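Local coordinates for protein delta-aminolevulinic acid dehydratase (Toxoplasma gondii ME49, PDB 3OBK) that catalyses, as a porphobilinogen synthase, the condensation of two 5-aminolevulinic acid molecules into the pyrrole porphobilinogen, an early step in tetrapyrrole biosynthesis, at residues L130-V135 and A177-P182; D204-A209 and G260-M265; S45-L50 and I87-L92; Q164-A169 and V190-E195. All coordinates share one frame; numbering follows the deposited sequence.

Interaction 1: residues L130-V135 and A177-P182; sequences LLLADV and ADMVCP
Ala177 sets its methyl group against that of Ala133, CB to CB 4.3 Å, where Ala177 also packs on Ile119 of helix 114-125. Asp178 then takes Leu131 at both polar ends of its backbone. With chi1 at -65° the carboxylate sits beside its own amide, and OD2 receives the N-H of Leu131 on its anti side (2.8 Å, an almost straight 173°). The Asp178 N donates back to Leu131 O at 3.0 Å. Lys123 forms a salt bridge with the same OD2, so a buried amide and a nearby cation share one oxygen.

Met179 N gives Leu131 O its second donor, and Met179 O accepts from Ala133 N. The Met179 side chain lies beside that of Leu132, pointing the same way, Met179 CB to Leu132 CG 3.8 Å. These are adjacent parallel strands of the TIM barrel, joined by a beta-alpha-beta crossover through helix 158-175. Leu132, Asp134, Met179 and Cys181 face inward, and Asp134 belongs to the porphobilinogen pocket, its OD1 hydrogen-bonded to Ser183 OG and more weakly to the bound porphobilinogen.

Val180 points outward and meets Val135 CG2 with its CB at 3.7 Å, two beta-branched residues suited to strands beneath a helix. Cys181 turns its slim SG onto Leu132 CB at 3.6 Å, while its carbonyl takes Val135 N at 2.9 Å from 61° above the carbonyl plane. Pro182, lacking an N-H, lays its ring beside Val135.

Interaction 2: residues D204-A209 and G260-M265; sequences DTSILA and GADMLM
Asp262 reaches Ile207 because its chi1 of -62° folds CG back beside its own backbone N, opposite the carbonyl carbon. From there OD2 offers its anti lone pair to Ile207 N at 2.9 Å, and Asp262 N returns a bond to Ile207 O in the carbonyl plane. Aspartate suits the place: it is short enough to satisfy an amide where regular strand pairing has not yet begun. Its other oxygen, OD1, forms a salt bridge with Arg25 of the second subunit, so each carboxylate oxygen has its own partner.

On the inward face, Leu208 and Met265 both carry CG trans to the backbone N, chi1 170° and 168°. Leu208 CD1 thereby lies over Met265 CB at 3.7 Å and also reaches Met263 CB at 3.9 Å. Met265 bends twice further out, which brings CE back to the leucine's methyl ends, a fold that a flexible thioether adopts easily.

On the helix-facing side two alanines meet, Ala209 CB to Ala261 CB 3.8 Å, with Val190 of helix 189-199 packed on both; Leu264 CD2 also reaches Ala209 CB. Ala209 forms the regular pairing too, its N bonded to Met263 O at 2.8 Å and its O to Met265 N at 2.8 Å, whereas the bond from Met263 N to Ile207 O is weak. Just ahead, Gly260 ends the preceding helix in a Schellman motif with positive phi. A helix closing on glycine, a short turn and a strand entering beside its parallel neighbour form the alpha-to-beta junction of a TIM barrel.

Interaction 3: residues S45-L50 and I87-L92; sequences SLIYPL and IKAFML
Tyr48 and Phe90 extend from paired positions on adjacent strands, and their side chains slant across one another. The contact is at the tyrosine's rim: Phe90 CE1 lies near the plane of the Tyr48 ring, at its edge, 4.1 Å from CD2. One face of that tyrosine ring is taken by Leu50 CD2, placed toward the rim. With CG trans to the backbone N (chi1 -172°), the ring swings beside its own carbonyl carbon, and its OH is hydrogen-bonded to Glu78 of helix 72-84. Ile87 packs on the base of the tyrosine side chain, CG2 to Tyr48 CB 4.0 Å, and sets CD1 on Leu46 CB at 3.7 Å.

Across the sheet, Ile47, Pro49, Ala89 and Met91 face the barrel interior. There Ile47 CG2 rests on Met91 CB at 4.2 Å, and the compact Ala89 lies beside Ile47 CG1.

Between the two faces, Tyr48 N bonds Ala89 O at 2.9 Å, Met91 N bonds Tyr48 O, and Leu50 N bonds Met91 O. Pro49 falls between two donors of this edge, so its missing N-H costs this strand pair nothing. Where the strands diverge, a water takes over, donating to Leu46 O at 2.6 Å and accepting from Lys88 N at 2.8 Å. The backbone groups named here are thus paired directly along the strands, and Leu46 O and Lys88 N through a water, while the side chains contribute mainly apolar contact.

Interaction 4: residues Q164-A169 and V190-E195; sequences QLCKQA and VSAIRE
Leu165 O accepts the helical bond from Ala169 N at 2.8 Å, and this turn presents both residues to Ile193 of the neighbouring helix. Ile193 carries most of the contact. Its CG2, trans to the backbone N, presses on Ala169 CB at 3.5 Å, while CD1, at the end of the other branch, reaches Leu165 CB at 4.3 Å. The two branches therefore serve two successive levels of the opposing helix, a task that suits a forked side chain, and alanine's small methyl accepts CG2 at this short distance.

Cys166 fills the other side, and the backbones come nearest here, Cys166 CA to Ile193 CA 5.0 Å. With chi1 at -70° its SG lies beside its own amide and approaches Ala192 CB at 3.9 Å and Ile193 CG1 at 4.1 Å. The sulfur also packs over Ala192 O, 3.6 Å from SG, an oxygen that is itself engaged by Ser196 OG. A small, polarisable sulfur fits here against the Ala192 methyl, the Ile193 CG1 methylene and the peptide.

The helix axes pass 9.1 Å apart and cross at -44°. Helices 158-175 and 189-199 are consecutive helices of the TIM barrel's outer layer, with strand 179-182 between them in the chain, and both run in broadly the same direction, as the beta-alpha repeat requires. Each also packs inward on the barrel wall, Leu165 on Val135 of strand 130-135 and Val190 on Ala209 of strand 206-213, apolar side chains suited to the seam between helix layer and sheet.

In the fold
From the N terminus, interaction 3 comes first, pairing strands 46-53 and 89-95 and closing a loop that holds helix 72-84. Strand 89-95 then pairs with 130-135, where interaction 1 opens. That contact closes at strand 179-182, but interaction 4 has already begun within its loop, on helix 158-175, and ends beyond it on helix 189-199, so interactions 1 and 4 cross. Interaction 2 follows in series, joining strands 206-213 and 263-267. With 179-182 beside 206-213 as well, interactions 3, 1 and 2 follow one another round the barrel wall, with interaction 4 in the helical layer outside. Across the interior, Met265 and Met91 touch.

Interaction 1: residues L130-V135 and A177-P182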
loop_
_atom_site.group_PDB
_atom_site.type_symbol
_atom_site.label_atom_id
_atom_site.label_comp_id
_atom_site.label_asym_id
_atom_site.label_seq_id
_atom_site.Cartn_x
_atom_site.Cartn_y
_atom_site.Cartn_z
ATOM N N LEU A 130 -18.235 15.158 -31.992
ATOM C CA LEU A 130 -18.168 15.352 -30.531
ATOM C C LEU A 130 -17.764 16.802 -30.140
ATOM O O LEU A 130 -16.655 17.234 -30.407
ATOM C CB LEU A 130 -17.205 14.336 -29.929
ATOM C CG LEU A 130 -17.396 14.048 -28.447
ATOM C CD1 LEU A 130 -18.727 13.329 -28.251
ATOM C CD2 LEU A 130 -16.229 13.220 -27.911
ATOM N N LEU A 131 -18.675 17.548 -29.520
ATOM C CA LEU A 131 -18.410 18.946 -29.153
ATOM C C LEU A 131 -18.307 19.160 -27.652
ATOM O O LEU A 131 -19.147 18.725 -26.897
ATOM C CB LEU A 131 -19.486 19.867 -29.718
ATOM C CG LEU A 131 -19.751 19.756 -31.216
ATOM C CD1 LEU A 131 -20.809 20.777 -31.653
ATOM C CD2 LEU A 131 -18.448 19.898 -32.028
ATOM N N LEU A 132 -17.246 19.842 -27.237
ATOM C CA LEU A 132 -16.989 20.139 -25.834
ATOM C C LEU A 132 -16.932 21.655 -25.727
ATOM O O LEU A 132 -16.084 22.277 -26.343
ATOM C CB LEU A 132 -15.634 19.553 -25.403
ATOM C CG LEU A 132 -15.371 18.046 -25.266
ATOM C CD1 LEU A 132 -15.859 17.273 -26.518
ATOM C CD2 LEU A 132 -13.843 17.777 -25.001
ATOM N N ALA A 133 -17.843 22.249 -24.961
ATOM C CA ALA A 133 -17.934 23.707 -24.839
ATOM C C ALA A 133 -17.401 24.100 -23.475
ATOM O O ALA A 133 -17.717 23.461 -22.488
ATOM C CB ALA A 133 -19.357 24.153 -24.985
ATOM N N ASP A 134 -16.598 25.151 -23.408
ATOM C CA ASP A 134 -16.089 25.613 -22.140
ATOM C C ASP A 134 -17.235 26.224 -21.311
ATOM O O ASP A 134 -18.219 26.721 -21.876
ATOM C CB ASP A 134 -14.993 26.637 -22.398
ATOM C CG ASP A 134 -14.257 27.035 -21.150
ATOM O OD1 ASP A 134 -13.158 26.464 -20.881
ATOM O OD2 ASP A 134 -14.784 27.928 -20.436
ATOM N N VAL A 135 -17.116 26.138 -19.980
ATOM C CA VAL A 135 -18.006 26.848 -19.056
ATOM C C VAL A 135 -17.140 27.707 -18.144
ATOM O O VAL A 135 -16.222 27.222 -17.493
ATOM C CB VAL A 135 -18.909 25.900 -18.254
ATOM C CG1 VAL A 135 -19.686 26.658 -17.153
ATOM C CG2 VAL A 135 -19.857 25.154 -19.205
ATOM N N ALA A 177 -24.277 20.783 -27.263
ATOM C CA ALA A 177 -22.991 20.386 -26.706
ATOM C C ALA A 177 -23.041 19.007 -26.078
ATOM O O ALA A 177 -23.949 18.711 -25.305
ATOM C CB ALA A 177 -22.544 21.392 -25.673
ATOM N N ASP A 178 -22.052 18.171 -26.394
ATOM C CA ASP A 178 -21.997 16.797 -25.880
ATOM C C ASP A 178 -21.431 16.768 -24.473
ATOM O O ASP A 178 -21.900 15.993 -23.618
ATOM C CB ASP A 178 -21.144 15.929 -26.786
ATOM C CG ASP A 178 -21.747 15.778 -28.164
ATOM O OD1 ASP A 178 -22.713 14.996 -28.302
ATOM O OD2 ASP A 178 -21.272 16.454 -29.104
ATOM N N MET A 179 -20.417 17.612 -24.256
ATOM C CA MET A 179 -19.788 17.806 -22.970
ATOM C C MET A 179 -19.751 19.289 -22.637
ATOM O O MET A 179 -19.415 20.102 -23.486
ATOM C CB MET A 179 -18.323 17.334 -22.990
ATOM C CG MET A 179 -18.004 15.907 -23.445
ATOM S SD MET A 179 -16.382 15.270 -22.769
ATOM C CE MET A 179 -16.830 15.179 -21.027
ATOM N N VAL A 180 -20.036 19.650 -21.393
ATOM C CA VAL A 180 -19.657 20.979 -20.897
ATOM C C VAL A 180 -18.381 20.802 -20.069
ATOM O O VAL A 180 -18.218 19.813 -19.362
ATOM C CB VAL A 180 -20.805 21.666 -20.116
ATOM C CG1 VAL A 180 -22.051 21.817 -21.027
ATOM C CG2 VAL A 180 -21.160 20.891 -18.873
ATOM N N CYS A 181 -17.476 21.768 -20.182
ATOM C CA CYS A 181 -16.148 21.712 -19.570
ATOM C C CYS A 181 -15.891 22.919 -18.685
ATOM O O CYS A 181 -15.369 23.927 -19.160
ATOM C CB CYS A 181 -15.103 21.658 -20.674
ATOM S SG CYS A 181 -15.476 20.371 -21.895
ATOM N N PRO A 182 -16.271 22.834 -17.398
ATOM C CA PRO A 182 -16.129 24.004 -16.558
ATOM C C PRO A 182 -14.692 24.258 -16.174
ATOM O O PRO A 182 -14.114 23.482 -15.426
ATOM C CB PRO A 182 -16.995 23.693 -15.321
ATOM C CG PRO A 182 -17.681 22.379 -15.578
ATOM C CD PRO A 182 -17.084 21.769 -16.796
#

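Interaction 2: residues D204-A209 and G260-M265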
loop_
_atom_site.group_PDB
_atom_site.type_symbol
_atom_site.label_atom_id
_atom_site.label_comp_id
_atom_site.label_asym_id
_atom_site.label_seq_id
_atom_site.Cartn_x
_atom_site.Cartn_y
_atom_site.Cartn_z
ATOM N N ASP A 204 -27.778 13.247 -20.066
ATOM C CA ASP A 204 -26.891 12.679 -21.090
ATOM C C ASP A 204 -25.654 13.515 -21.270
ATOM O O ASP A 204 -24.622 13.007 -21.665
ATOM C CB ASP A 204 -27.607 12.745 -22.471
ATOM C CG ASP A 204 -27.675 11.418 -23.162
ATOM O OD1 ASP A 204 -27.205 10.404 -22.594
ATOM O OD2 ASP A 204 -28.211 11.374 -24.286
ATOM N N THR A 205 -25.806 14.821 -21.078
ATOM C CA THR A 205 -24.738 15.760 -21.264
ATOM C C THR A 205 -23.656 15.513 -20.226
ATOM O O THR A 205 -23.929 15.488 -19.024
ATOM C CB THR A 205 -25.256 17.196 -21.129
ATOM O OG1 THR A 205 -26.288 17.430 -22.095
ATOM C CG2 THR A 205 -24.149 18.205 -21.365
ATOM N N SER A 206 -22.427 15.350 -20.696
ATOM C CA SER A 206 -21.274 15.055 -19.844
ATOM C C SER A 206 -20.616 16.294 -19.268
ATOM O O SER A 206 -20.839 17.414 -19.726
ATOM C CB SER A 206 -20.227 14.287 -20.632
ATOM O OG SER A 206 -20.766 13.086 -21.153
ATOM N N ILE A 207 -19.813 16.075 -18.233
ATOM C CA ILE A 207 -19.057 17.138 -17.605
ATOM C C ILE A 207 -17.586 16.722 -17.611
ATOM O O ILE A 207 -17.215 15.750 -16.986
ATOM C CB ILE A 207 -19.525 17.387 -16.174
ATOM C CG1 ILE A 207 -20.940 17.969 -16.168
ATOM C CG2 ILE A 207 -18.579 18.350 -15.431
ATOM C CD1 ILE A 207 -21.610 17.988 -14.790
ATOM N N LEU A 208 -16.773 17.453 -18.361
ATOM C CA LEU A 208 -15.324 17.330 -18.278
ATOM C C LEU A 208 -14.832 18.363 -17.243
ATOM O O LEU A 208 -14.798 19.578 -17.506
ATOM C CB LEU A 208 -14.708 17.538 -19.652
ATOM C CG LEU A 208 -13.194 17.693 -19.929
ATOM C CD1 LEU A 208 -12.283 16.942 -18.987
ATOM C CD2 LEU A 208 -12.938 17.304 -21.407
ATOM N N ALA A 209 -14.507 17.882 -16.046
ATOM C CA ALA A 209 -14.202 18.794 -14.938
ATOM C C ALA A 209 -12.744 19.160 -15.008
ATOM O O ALA A 209 -11.885 18.285 -15.051
ATOM C CB ALA A 209 -14.545 18.138 -13.586
ATOM N N GLY A 260 -19.800 13.930 -9.225
ATOM C CA GLY A 260 -20.392 13.329 -10.438
ATOM C C GLY A 260 -19.754 13.564 -11.816
ATOM O O GLY A 260 -20.324 13.186 -12.852
ATOM N N ALA A 261 -18.572 14.163 -11.838
ATOM C CA ALA A 261 -17.847 14.375 -13.091
ATOM C C ALA A 261 -17.643 13.043 -13.813
ATOM O O ALA A 261 -17.543 11.982 -13.187
ATOM C CB ALA A 261 -16.525 15.016 -12.838
ATOM N N ASP A 262 -17.580 13.142 -15.135
ATOM C CA ASP A 262 -17.339 12.040 -16.039
ATOM C C ASP A 262 -15.846 11.909 -16.407
ATOM O O ASP A 262 -15.385 10.813 -16.748
ATOM C CB ASP A 262 -18.139 12.284 -17.332
ATOM C CG ASP A 262 -19.629 12.336 -17.101
ATOM O OD1 ASP A 262 -20.198 11.271 -16.750
ATOM O OD2 ASP A 262 -20.248 13.411 -17.298
ATOM N N MET A 263 -15.124 13.045 -16.430
ATOM C CA MET A 263 -13.673 13.074 -16.706
ATOM C C MET A 263 -13.025 14.200 -15.941
ATOM O O MET A 263 -13.678 15.208 -15.642
ATOM C CB MET A 263 -13.382 13.277 -18.189
ATOM C CG MET A 263 -14.047 12.242 -19.118
ATOM S SD MET A 263 -13.622 12.431 -20.868
ATOM C CE MET A 263 -14.986 11.495 -21.573
ATOM N N LEU A 264 -11.734 14.025 -15.644
ATOM C CA LEU A 264 -10.930 15.017 -14.964
ATOM C C LEU A 264 -9.789 15.509 -15.838
ATOM O O LEU A 264 -9.085 14.721 -16.470
ATOM C CB LEU A 264 -10.380 14.438 -13.696
ATOM C CG LEU A 264 -11.446 13.883 -12.746
ATOM C CD1 LEU A 264 -10.746 13.158 -11.587
ATOM C CD2 LEU A 264 -12.431 14.946 -12.255
ATOM N N MET A 265 -9.645 16.826 -15.886
ATOM C CA MET A 265 -8.670 17.520 -16.697
ATOM C C MET A 265 -7.597 18.124 -15.802
ATOM O O MET A 265 -7.910 18.708 -14.749
ATOM C CB MET A 265 -9.378 18.623 -17.462
ATOM C CG MET A 265 -8.478 19.665 -18.176
ATOM S SD MET A 265 -7.905 19.194 -19.809
ATOM C CE MET A 265 -9.421 19.262 -20.771
#

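Interaction 3: residues S45-L50 and I87-L92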
loop_
_atom_site.group_PDB
_atom_site.type_symbol
_atom_site.label_atom_id
_atom_site.label_comp_id
_atom_site.label_asym_id
_atom_site.label_seq_id
_atom_site.Cartn_x
_atom_site.Cartn_y
_atom_site.Cartn_z
ATOM N N SER A 45 -7.693 9.925 -29.639
ATOM C CA SER A 45 -7.366 10.326 -28.288
ATOM C C SER A 45 -7.023 11.825 -28.240
ATOM O O SER A 45 -6.751 12.360 -27.166
ATOM C CB SER A 45 -6.201 9.486 -27.723
ATOM O OG SER A 45 -6.545 8.088 -27.592
ATOM N N LEU A 46 -7.071 12.521 -29.367
ATOM C CA LEU A 46 -6.767 13.953 -29.386
ATOM C C LEU A 46 -8.048 14.802 -29.468
ATOM O O LEU A 46 -8.992 14.457 -30.184
ATOM C CB LEU A 46 -5.845 14.293 -30.561
ATOM C CG LEU A 46 -4.570 13.439 -30.708
ATOM C CD1 LEU A 46 -3.727 13.852 -31.914
ATOM C CD2 LEU A 46 -3.710 13.414 -29.385
ATOM N N ILE A 47 -8.056 15.898 -28.709
ATOM C CA ILE A 47 -9.105 16.892 -28.715
ATOM C C ILE A 47 -8.537 18.153 -29.371
ATOM O O ILE A 47 -7.459 18.633 -28.988
ATOM C CB ILE A 47 -9.556 17.229 -27.274
ATOM C CG1 ILE A 47 -9.965 15.969 -26.508
ATOM C CG2 ILE A 47 -10.692 18.137 -27.295
ATOM C CD1 ILE A 47 -10.214 16.192 -25.055
ATOM N N TYR A 48 -9.257 18.709 -30.338
ATOM C CA TYR A 48 -8.763 19.851 -31.093
ATOM C C TYR A 48 -9.502 21.115 -30.666
ATOM O O TYR A 48 -10.720 21.214 -30.844
ATOM C CB TYR A 48 -8.983 19.585 -32.592
ATOM C CG TYR A 48 -8.366 20.571 -33.570
ATOM C CD1 TYR A 48 -7.223 21.276 -33.248
ATOM C CD2 TYR A 48 -8.902 20.747 -34.842
ATOM C CE1 TYR A 48 -6.642 22.153 -34.143
ATOM C CE2 TYR A 48 -8.310 21.623 -35.771
ATOM C CZ TYR A 48 -7.175 22.324 -35.395
ATOM O OH TYR A 48 -6.559 23.224 -36.218
ATOM N N PRO A 49 -8.783 22.088 -30.093
ATOM C CA PRO A 49 -9.480 23.274 -29.629
ATOM C C PRO A 49 -9.441 24.426 -30.632
ATOM O O PRO A 49 -8.370 24.762 -31.133
ATOM C CB PRO A 49 -8.730 23.648 -28.329
ATOM C CG PRO A 49 -7.620 22.659 -28.170
ATOM C CD PRO A 49 -7.422 22.064 -29.554
ATOM N N LEU A 50 -10.611 25.007 -30.903
ATOM C CA LEU A 50 -10.745 26.042 -31.924
ATOM C C LEU A 50 -11.424 27.298 -31.392
ATOM O O LEU A 50 -12.140 27.271 -30.378
ATOM C CB LEU A 50 -11.537 25.524 -33.118
ATOM C CG LEU A 50 -10.947 24.295 -33.825
ATOM C CD1 LEU A 50 -11.977 23.650 -34.712
ATOM C CD2 LEU A 50 -9.667 24.697 -34.601
ATOM N N ILE A 87 -9.811 13.017 -36.110
ATOM C CA ILE A 87 -10.085 13.704 -34.869
ATOM C C ILE A 87 -11.570 13.636 -34.719
ATOM O O ILE A 87 -12.303 13.918 -35.654
ATOM C CB ILE A 87 -9.660 15.177 -34.875
ATOM C CG1 ILE A 87 -8.151 15.323 -35.139
ATOM C CG2 ILE A 87 -10.053 15.845 -33.541
ATOM C CD1 ILE A 87 -7.279 14.832 -33.966
ATOM N N LYS A 88 -12.044 13.254 -33.558
ATOM C CA LYS A 88 -13.484 13.197 -33.358
ATOM C C LYS A 88 -13.990 14.237 -32.366
ATOM O O LYS A 88 -15.176 14.579 -32.405
ATOM C CB LYS A 88 -13.921 11.764 -32.967
ATOM C CG LYS A 88 -14.316 10.893 -34.198
ATOM C CD LYS A 88 -13.434 9.711 -34.421
ATOM C CE LYS A 88 -14.073 8.694 -35.372
ATOM N NZ LYS A 88 -14.894 7.623 -34.661
ATOM N N ALA A 89 -13.102 14.790 -31.534
ATOM C CA ALA A 89 -13.522 15.694 -30.447
ATOM C C ALA A 89 -12.962 17.096 -30.570
ATOM O O ALA A 89 -11.765 17.291 -30.700
ATOM C CB ALA A 89 -13.134 15.112 -29.107
ATOM N N PHE A 90 -13.837 18.073 -30.437
ATOM C CA PHE A 90 -13.508 19.453 -30.724
ATOM C C PHE A 90 -14.046 20.329 -29.619
ATOM O O PHE A 90 -15.200 20.210 -29.209
ATOM C CB PHE A 90 -14.136 19.890 -32.054
ATOM C CG PHE A 90 -13.754 19.038 -33.211
ATOM C CD1 PHE A 90 -12.723 19.404 -34.026
ATOM C CD2 PHE A 90 -14.404 17.855 -33.460
ATOM C CE1 PHE A 90 -12.360 18.615 -35.084
ATOM C CE2 PHE A 90 -14.041 17.058 -34.501
ATOM C CZ PHE A 90 -13.003 17.432 -35.309
ATOM N N MET A 91 -13.208 21.224 -29.150
ATOM C CA MET A 91 -13.533 22.083 -28.033
ATOM C C MET A 91 -13.668 23.471 -28.670
ATOM O O MET A 91 -12.856 23.830 -29.514
ATOM C CB MET A 91 -12.365 21.972 -27.039
ATOM C CG MET A 91 -12.550 22.425 -25.623
ATOM S SD MET A 91 -11.062 21.971 -24.612
ATOM C CE MET A 91 -11.501 20.417 -23.829
ATOM N N LEU A 92 -14.692 24.235 -28.297
ATOM C CA LEU A 92 -14.977 25.531 -28.933
ATOM C C LEU A 92 -14.963 26.721 -27.987
ATOM O O LEU A 92 -15.658 26.748 -26.981
ATOM C CB LEU A 92 -16.351 25.520 -29.609
ATOM C CG LEU A 92 -16.753 24.327 -30.453
ATOM C CD1 LEU A 92 -18.157 24.604 -30.920
ATOM C CD2 LEU A 92 -15.795 24.101 -31.624
HETATM O O HOH W 1 -10.872 12.835 -31.010
#

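Interaction 4: residues Q164-A169 and V190-E195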
loop_
_atom_site.group_PDB
_atom_site.type_symbol
_atom_site.label_atom_id
_atom_site.label_comp_id
_atom_site.label_asym_id
_atom_site.label_seq_id
_atom_site.Cartn_x
_atom_site.Cartn_y
_atom_site.Cartn_z
ATOM N N GLN A 164 -24.516 31.558 -12.430
ATOM C CA GLN A 164 -24.272 31.927 -13.828
ATOM C C GLN A 164 -23.772 30.749 -14.651
ATOM O O GLN A 164 -24.223 30.533 -15.783
ATOM C CB GLN A 164 -23.249 33.063 -13.950
ATOM C CG GLN A 164 -23.608 34.413 -13.313
ATOM C CD GLN A 164 -24.943 34.969 -13.770
ATOM O OE1 GLN A 164 -25.976 34.506 -13.340
ATOM N NE2 GLN A 164 -24.917 35.973 -14.634
ATOM N N LEU A 165 -22.834 29.983 -14.099
ATOM C CA LEU A 165 -22.280 28.839 -14.837
ATOM C C LEU A 165 -23.327 27.749 -15.070
ATOM O O LEU A 165 -23.283 27.046 -16.104
ATOM C CB LEU A 165 -21.105 28.232 -14.093
ATOM C CG LEU A 165 -19.915 29.130 -13.822
ATOM C CD1 LEU A 165 -18.915 28.393 -12.940
ATOM C CD2 LEU A 165 -19.309 29.581 -15.117
ATOM N N CYS A 166 -24.261 27.604 -14.124
ATOM C CA CYS A 166 -25.377 26.690 -14.311
ATOM C C CYS A 166 -26.236 27.124 -15.490
ATOM O O CYS A 166 -26.662 26.284 -16.296
ATOM C CB CYS A 166 -26.216 26.548 -13.050
ATOM S SG CYS A 166 -25.349 25.630 -11.722
ATOM N N LYS A 167 -26.451 28.422 -15.634
ATOM C CA LYS A 167 -27.251 28.894 -16.752
ATOM C C LYS A 167 -26.500 28.654 -18.035
ATOM O O LYS A 167 -27.075 28.183 -18.988
ATOM C CB LYS A 167 -27.588 30.381 -16.633
ATOM C CG LYS A 167 -28.589 30.731 -15.542
ATOM C CD LYS A 167 -28.591 32.234 -15.409
ATOM C CE LYS A 167 -29.615 32.767 -14.458
ATOM N NZ LYS A 167 -29.813 34.231 -14.771
ATOM N N GLN A 168 -25.214 28.982 -18.039
ATOM C CA GLN A 168 -24.355 28.754 -19.182
ATOM C C GLN A 168 -24.331 27.312 -19.601
ATOM O O GLN A 168 -24.479 27.023 -20.797
ATOM C CB GLN A 168 -22.915 29.192 -18.929
ATOM C CG GLN A 168 -22.037 29.111 -20.186
ATOM C CD GLN A 168 -20.613 29.511 -19.939
ATOM O OE1 GLN A 168 -20.164 29.546 -18.798
ATOM N NE2 GLN A 168 -19.894 29.827 -21.002
ATOM N N ALA A 169 -24.128 26.411 -18.648
ATOM C CA ALA A 169 -24.092 24.974 -18.993
ATOM C C ALA A 169 -25.416 24.484 -19.597
ATOM O O ALA A 169 -25.393 23.652 -20.492
ATOM C CB ALA A 169 -23.669 24.070 -17.775
ATOM N N VAL A 190 -19.150 21.643 -10.035
ATOM C CA VAL A 190 -19.451 20.400 -10.749
ATOM C C VAL A 190 -20.805 19.879 -10.314
ATOM O O VAL A 190 -21.669 19.611 -11.125
ATOM C CB VAL A 190 -18.383 19.286 -10.595
ATOM C CG1 VAL A 190 -18.888 18.019 -11.260
ATOM C CG2 VAL A 190 -17.007 19.716 -11.223
ATOM N N SER A 191 -20.995 19.749 -9.027
ATOM C CA SER A 191 -22.236 19.173 -8.532
ATOM C C SER A 191 -23.426 20.039 -8.875
ATOM O O SER A 191 -24.500 19.507 -9.155
ATOM C CB SER A 191 -22.187 19.010 -7.019
ATOM O OG SER A 191 -23.337 18.326 -6.548
ATOM N N ALA A 192 -23.235 21.362 -8.829
ATOM C CA ALA A 192 -24.324 22.295 -9.039
ATOM C C ALA A 192 -24.740 22.214 -10.493
ATOM O O ALA A 192 -25.955 22.182 -10.814
ATOM C CB ALA A 192 -23.913 23.719 -8.661
ATOM N N ILE A 193 -23.743 22.176 -11.376
ATOM C CA ILE A 193 -24.026 22.082 -12.811
ATOM C C ILE A 193 -24.684 20.748 -13.101
ATOM O O ILE A 193 -25.632 20.674 -13.845
ATOM C CB ILE A 193 -22.771 22.243 -13.686
ATOM C CG1 ILE A 193 -22.265 23.685 -13.572
ATOM C CG2 ILE A 193 -23.128 21.882 -15.097
ATOM C CD1 ILE A 193 -20.810 23.982 -13.897
ATOM N N ARG A 194 -24.195 19.696 -12.471
ATOM C CA ARG A 194 -24.745 18.369 -12.695
ATOM C C ARG A 194 -26.258 18.321 -12.409
ATOM O O ARG A 194 -27.005 17.737 -13.177
ATOM C CB ARG A 194 -24.006 17.344 -11.835
ATOM C CG ARG A 194 -24.448 15.893 -12.060
ATOM C CD ARG A 194 -24.035 15.349 -13.427
ATOM N NE ARG A 194 -25.031 15.608 -14.460
ATOM C CZ ARG A 194 -24.781 15.606 -15.762
ATOM N NH1 ARG A 194 -25.757 15.871 -16.612
ATOM N NH2 ARG A 194 -23.557 15.348 -16.229
ATOM N N GLU A 195 -26.687 18.946 -11.312
ATOM C CA GLU A 195 -28.057 18.831 -10.843
ATOM C C GLU A 195 -28.957 19.666 -11.704
ATOM O O GLU A 195 -30.063 19.238 -12.007
ATOM C CB GLU A 195 -28.187 19.289 -9.393
ATOM C CG GLU A 195 -29.462 18.832 -8.720
ATOM C CD GLU A 195 -29.598 19.304 -7.255
ATOM O OE1 GLU A 195 -28.893 18.743 -6.384
ATOM O OE2 GLU A 195 -30.446 20.197 -6.986
#